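Local coordinates for protein aldehyde reductase YahK (Escherichia coli, PDB 1UUF) that reduces a wide range of aldehydes to the corresponding primary alcohols, using NADPH in strong preference to NADH and carrying two zinc ions per subunit, at residues A[96-101]-A[160-165]; A[48-53]-A[89-94]. All blocks are in the same frame, centred on the assembly; numbering follows the deposited sequence.

Interaction 1 (A[96-101]-A[160-165])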
loop_
_atom_site.group_PDB
_atom_site.type_symbol
_atom_site.label_atom_id
_atom_site.label_comp_id
_atom_site.label_asym_id
_atom_site.label_seq_id
_atom_site.Cartn_x
_atom_site.Cartn_y
_atom_site.Cartn_z
ATOM N N GLU A 96 25.519 -0.670 30.178
ATOM C CA GLU A 96 26.257 -1.894 29.875
ATOM C C GLU A 96 26.807 -1.951 28.454
ATOM O O GLU A 96 27.728 -2.714 28.172
ATOM C CB GLU A 96 25.357 -3.109 30.110
ATOM C CG GLU A 96 24.558 -3.041 31.398
ATOM C CD GLU A 96 23.842 -4.338 31.707
ATOM O OE1 GLU A 96 24.529 -5.334 32.016
ATOM O OE2 GLU A 96 22.595 -4.363 31.638
ATOM N N LYS A 97 26.246 -1.137 27.566
ATOM C CA LYS A 97 26.662 -1.124 26.168
ATOM C C LYS A 97 27.861 -0.238 25.851
ATOM O O LYS A 97 28.651 -0.555 24.957
ATOM C CB LYS A 97 25.495 -0.673 25.283
ATOM C CG LYS A 97 24.262 -1.563 25.329
ATOM C CD LYS A 97 23.054 -0.872 24.695
ATOM C CE LYS A 97 23.306 -0.483 23.244
ATOM N NZ LYS A 97 22.120 0.206 22.641
ATOM N N TYR A 98 28.001 0.868 26.574
ATOM C CA TYR A 98 29.072 1.814 26.290
ATOM C C TYR A 98 30.042 2.165 27.404
ATOM O O TYR A 98 29.768 1.955 28.582
ATOM C CB TYR A 98 28.460 3.104 25.743
ATOM C CG TYR A 98 27.575 2.849 24.552
ATOM C CD1 TYR A 98 26.190 2.747 24.690
ATOM C CD2 TYR A 98 28.135 2.608 23.300
ATOM C CE1 TYR A 98 25.383 2.402 23.600
ATOM C CE2 TYR A 98 27.345 2.261 22.213
ATOM C CZ TYR A 98 25.975 2.155 22.369
ATOM O OH TYR A 98 25.212 1.766 21.293
ATOM N N ALA A 99 31.180 2.716 26.990
ATOM C CA ALA A 99 32.238 3.138 27.894
ATOM C C ALA A 99 32.885 4.409 27.345
ATOM O O ALA A 99 32.843 4.671 26.140
ATOM C CB ALA A 99 33.280 2.039 28.021
ATOM N N PRO A 100 33.489 5.221 28.223
ATOM C CA PRO A 100 34.132 6.453 27.761
ATOM C C PRO A 100 35.096 6.143 26.621
ATOM O O PRO A 100 35.817 5.145 26.669
ATOM C CB PRO A 100 34.851 6.951 29.011
ATOM C CG PRO A 100 33.935 6.502 30.107
ATOM C CD PRO A 100 33.591 5.093 29.687
ATOM N N GLY A 101 35.095 6.991 25.598
ATOM C CA GLY A 101 35.976 6.784 24.463
ATOM C C GLY A 101 35.294 6.183 23.245
ATOM O O GLY A 101 35.778 6.329 22.122
ATOM N N VAL A 160 21.240 4.871 21.988
ATOM C CA VAL A 160 22.549 5.294 21.507
ATOM C C VAL A 160 23.103 4.155 20.661
ATOM O O VAL A 160 23.031 2.994 21.062
ATOM C CB VAL A 160 23.512 5.579 22.678
ATOM C CG1 VAL A 160 24.902 5.927 22.143
ATOM C CG2 VAL A 160 22.972 6.735 23.517
ATOM N N LEU A 161 23.646 4.495 19.497
ATOM C CA LEU A 161 24.199 3.506 18.568
ATOM C C LEU A 161 25.719 3.488 18.606
ATOM O O LEU A 161 26.346 4.494 18.909
ATOM C CB LEU A 161 23.755 3.822 17.137
ATOM C CG LEU A 161 22.271 3.778 16.757
ATOM C CD1 LEU A 161 21.701 2.412 17.092
ATOM C CD2 LEU A 161 21.504 4.875 17.485
ATOM N N ARG A 162 26.307 2.339 18.277
ATOM C CA ARG A 162 27.760 2.209 18.261
ATOM C C ARG A 162 28.273 2.358 16.829
ATOM O O ARG A 162 27.776 1.694 15.918
ATOM C CB ARG A 162 28.172 0.835 18.805
ATOM C CG ARG A 162 29.681 0.620 18.927
ATOM C CD ARG A 162 30.290 1.554 19.969
ATOM N NE ARG A 162 31.718 1.318 20.170
ATOM C CZ ARG A 162 32.224 0.252 20.783
ATOM N NH1 ARG A 162 31.421 -0.688 21.265
ATOM N NH2 ARG A 162 33.539 0.120 20.910
ATOM N N ILE A 163 29.255 3.238 16.639
ATOM C CA ILE A 163 29.855 3.461 15.325
ATOM C C ILE A 163 31.093 2.578 15.199
ATOM O O ILE A 163 31.964 2.594 16.070
ATOM C CB ILE A 163 30.284 4.931 15.135
ATOM C CG1 ILE A 163 29.069 5.851 15.272
ATOM C CG2 ILE A 163 30.978 5.110 13.788
ATOM C CD1 ILE A 163 27.898 5.471 14.397
ATOM N N ARG A 164 31.158 1.810 14.114
ATOM C CA ARG A 164 32.274 0.904 13.866
ATOM C C ARG A 164 33.186 1.378 12.730
ATOM O O ARG A 164 34.221 0.762 12.456
ATOM C CB ARG A 164 31.747 -0.499 13.552
ATOM C CG ARG A 164 31.013 -1.173 14.712
ATOM C CD ARG A 164 31.940 -1.441 15.894
ATOM N NE ARG A 164 31.254 -2.150 16.974
ATOM C CZ ARG A 164 31.838 -2.564 18.095
ATOM N NH1 ARG A 164 33.132 -2.346 18.295
ATOM N NH2 ARG A 164 31.128 -3.198 19.018
ATOM N N HIS A 165 32.796 2.463 12.068
ATOM C CA HIS A 165 33.602 3.033 10.990
ATOM C C HIS A 165 34.870 3.614 11.606
ATOM O O HIS A 165 34.900 3.925 12.798
ATOM C CB HIS A 165 32.870 4.192 10.313
ATOM C CG HIS A 165 31.706 3.786 9.466
ATOM N ND1 HIS A 165 31.705 3.925 8.094
ATOM C CD2 HIS A 165 30.484 3.309 9.797
ATOM C CE1 HIS A 165 30.527 3.558 7.619
ATOM N NE2 HIS A 165 29.768 3.180 8.632
HETATM O O HOH W 1 28.624 -1.052 22.159
#

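Interaction 2 (A[48-53]-A[89-94])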
loop_
_atom_site.group_PDB
_atom_site.type_symbol
_atom_site.label_atom_id
_atom_site.label_comp_id
_atom_site.label_asym_id
_atom_site.label_seq_id
_atom_site.Cartn_x
_atom_site.Cartn_y
_atom_site.Cartn_z
ATOM N N ASN A 48 21.243 5.007 33.519
ATOM C CA ASN A 48 21.192 4.392 32.192
ATOM C C ASN A 48 21.608 5.343 31.072
ATOM O O ASN A 48 21.515 4.991 29.892
ATOM C CB ASN A 48 19.779 3.886 31.890
ATOM C CG ASN A 48 19.278 2.894 32.919
ATOM O OD1 ASN A 48 19.899 1.858 33.157
ATOM N ND2 ASN A 48 18.140 3.205 33.532
ATOM N N ASP A 49 22.071 6.536 31.436
ATOM C CA ASP A 49 22.463 7.541 30.448
ATOM C C ASP A 49 23.894 7.522 29.934
ATOM O O ASP A 49 24.823 7.088 30.614
ATOM C CB ASP A 49 22.182 8.949 30.976
ATOM C CG ASP A 49 20.710 9.222 31.152
ATOM O OD1 ASP A 49 19.904 8.644 30.389
ATOM O OD2 ASP A 49 20.363 10.029 32.043
ATOM N N VAL A 50 24.046 8.029 28.714
ATOM C CA VAL A 50 25.338 8.134 28.050
ATOM C C VAL A 50 25.532 9.612 27.726
ATOM O O VAL A 50 24.683 10.224 27.068
ATOM C CB VAL A 50 25.364 7.336 26.720
ATOM C CG1 VAL A 50 26.732 7.467 26.056
ATOM C CG2 VAL A 50 25.030 5.877 26.979
ATOM N N LYS A 51 26.631 10.188 28.207
ATOM C CA LYS A 51 26.941 11.592 27.948
ATOM C C LYS A 51 27.854 11.608 26.733
ATOM O O LYS A 51 28.927 11.011 26.752
ATOM C CB LYS A 51 27.652 12.215 29.148
ATOM C CG LYS A 51 28.048 13.667 28.945
ATOM C CD LYS A 51 28.738 14.209 30.189
ATOM C CE LYS A 51 29.141 15.658 30.007
ATOM N NZ LYS A 51 29.756 16.201 31.248
ATOM N N ILE A 52 27.428 12.312 25.690
ATOM C CA ILE A 52 28.159 12.361 24.430
ATOM C C ILE A 52 28.677 13.731 24.021
ATOM O O ILE A 52 27.935 14.714 24.039
ATOM C CB ILE A 52 27.246 11.850 23.292
ATOM C CG1 ILE A 52 26.751 10.441 23.623
ATOM C CG2 ILE A 52 27.987 11.869 21.961
ATOM C CD1 ILE A 52 25.645 9.957 22.710
ATOM N N GLU A 53 29.953 13.785 23.646
ATOM C CA GLU A 53 30.569 15.016 23.165
ATOM C C GLU A 53 30.338 14.932 21.659
ATOM O O GLU A 53 30.939 14.099 20.978
ATOM C CB GLU A 53 32.068 15.018 23.464
ATOM C CG GLU A 53 32.779 16.314 23.117
ATOM C CD GLU A 53 32.337 17.475 23.991
ATOM O OE1 GLU A 53 32.236 17.288 25.222
ATOM O OE2 GLU A 53 32.099 18.576 23.451
ATOM N N VAL A 89 31.638 10.569 26.737
ATOM C CA VAL A 89 32.425 11.278 27.741
ATOM C C VAL A 89 32.277 10.586 29.092
ATOM O O VAL A 89 33.239 10.466 29.850
ATOM C CB VAL A 89 31.959 12.750 27.885
ATOM C CG1 VAL A 89 32.722 13.427 29.010
ATOM C CG2 VAL A 89 32.177 13.497 26.585
ATOM N N ALA A 90 31.064 10.130 29.383
ATOM C CA ALA A 90 30.782 9.445 30.635
ATOM C C ALA A 90 29.534 8.588 30.481
ATOM O O ALA A 90 28.751 8.782 29.550
ATOM C CB ALA A 90 30.585 10.459 31.749
ATOM N N VAL A 91 29.351 7.643 31.398
ATOM C CA VAL A 91 28.195 6.758 31.371
ATOM C C VAL A 91 27.665 6.508 32.777
ATOM O O VAL A 91 28.423 6.540 33.750
ATOM C CB VAL A 91 28.541 5.386 30.744
ATOM C CG1 VAL A 91 28.941 5.560 29.289
ATOM C CG2 VAL A 91 29.663 4.727 31.527
ATOM N N GLY A 92 26.362 6.263 32.874
ATOM C CA GLY A 92 25.750 5.988 34.161
ATOM C C GLY A 92 26.266 4.663 34.684
ATOM O O GLY A 92 26.835 3.877 33.927
ATOM N N ASP A 93 26.069 4.406 35.974
ATOM C CA ASP A 93 26.543 3.168 36.582
ATOM C C ASP A 93 25.788 1.912 36.144
ATOM O O ASP A 93 26.200 0.798 36.468
ATOM C CB ASP A 93 26.504 3.285 38.109
ATOM C CG ASP A 93 25.143 3.702 38.630
ATOM O OD1 ASP A 93 24.142 3.039 38.292
ATOM O OD2 ASP A 93 25.072 4.693 39.387
ATOM N N GLN A 94 24.686 2.085 35.418
ATOM C CA GLN A 94 23.904 0.944 34.948
ATOM C C GLN A 94 24.090 0.692 33.454
ATOM O O GLN A 94 23.552 -0.273 32.912
ATOM C CB GLN A 94 22.414 1.153 35.242
ATOM C CG GLN A 94 22.073 1.174 36.721
ATOM C CD GLN A 94 22.551 -0.070 37.439
ATOM O OE1 GLN A 94 22.191 -1.190 37.071
ATOM N NE2 GLN A 94 23.367 0.119 38.469
#

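Interaction 1 (A[96-101]-A[160-165])
Tyr98 reaches across to the 160-165 segment with its hydroxyl, and its ring is packed by two residues of that segment. Tyr98 OH donates to Val160 O at 2.5 Å. The bond does not run along a lone pair: the C=O...donor angle is 116° and the hydroxyl stands 50° above the carbonyl plane. The same oxygen receives a second, weak bond from Lys97 NZ at 3.3 Å, delivered by a lysine chain that bends at its third torsion (58°). Val160 also packs by its side chain. With CG1 anti to the backbone N, that methyl lies over one face of the Tyr98 ring, 4.1 Å from the centroid, a CH-pi contact displaced toward the rim. Arg162 takes the ring edge instead: its CB lies in the ring plane, 3.8 Å from Tyr98 CE2, and the arginine chain and the tyrosine run alongside each other with opposite headings, leaving the guanidinium steeply inclined to the ring. A water links the carbonyl of Lys97 to this arginine, donating to Lys97 O and accepting from Arg162 NH1 at 3.0 Å. Val104 of strand 103-106 and Val50 of strand 49-58 also touch the Tyr98 side chain. The contact thus fastens the loop between strands 84-91 and 103-106 to the short strand 161-162, within the GroES-like catalytic domain of zinc-containing alcohol dehydrogenases.

Interaction 2 (A[48-53]-A[89-94])
A classic beta bulge interrupts the antiparallel pairing of strands 49-58 and 84-91 in the GroES-like domain: Val89 and Ala90 both face Lys51. The axes of the short strand segments 49-53 and 89-91 come within 4.8 Å, with their N-to-C directions 176° apart. Lys51 is gripped through both backbone polar atoms, since its N donates to Ala90 O at 2.9 Å and its O accepts from Val89 N at 2.7 Å with an N-H...O angle of 172°. Beyond the bulge, Val50 and Val91 form a non-hydrogen-bonded pair, and their CG1 methyls approach to 4.4 Å on one face of the sheet. The opposite face carries Lys51 and Ala90, whose CB atoms are 4.3 Å apart; the lysine chain then runs fully extended.

Within the curled sheet of this domain, strand 49-58 is also paired with strand 152-156, through bonds such as Val50 with Val155, so the 48-53 segment is held along both edges. Val89 leans over the next residues of its partner strand. Its CG2, anti to the carbonyl carbon, meets Glu53 CB at 3.5 Å, the two side chains lying at a slant to each other. Where regular pairing ends, Gly92 N still donates to Asp49 O at 2.9 Å, almost in line with that carbonyl bond. Asp49 directs its carboxylate elsewhere: OD2 accepts from Gly46 N and forms a salt bridge with Arg43. Farther along, Asn48 OD1 abuts Gln94 CB at 3.3 Å, with the two amide planes nearly perpendicular. The Gln94 amide folds back within its own turn, and NE2 donates to Asp93 OD1 from above the carboxylate plane.

Interactions 1 and 2 have centres about 10 Å apart and reach the same curled mixed sheet of the GroES-like domain. They come in series along the chain: 48-53 pairs with 89-94 first, then the loop before strand 103-106 supplies 96-101, which meets 160-165 much later. Val50 of interaction 2 touches both partners of interaction 1, its CG2 lying 4.0 Å from Tyr98 CD1 and its CB 4.0 Å from Val160 CG2. Strand pairing and loop attachment therefore adjoin through packing that centres on Val50. His82 and Cys178 bind the catalytic zinc; the Leu161 side chain lies about 10 Å from theirs, and that of Ile52 about 12 Å from His82's, so neither contact is assigned a direct part in the site.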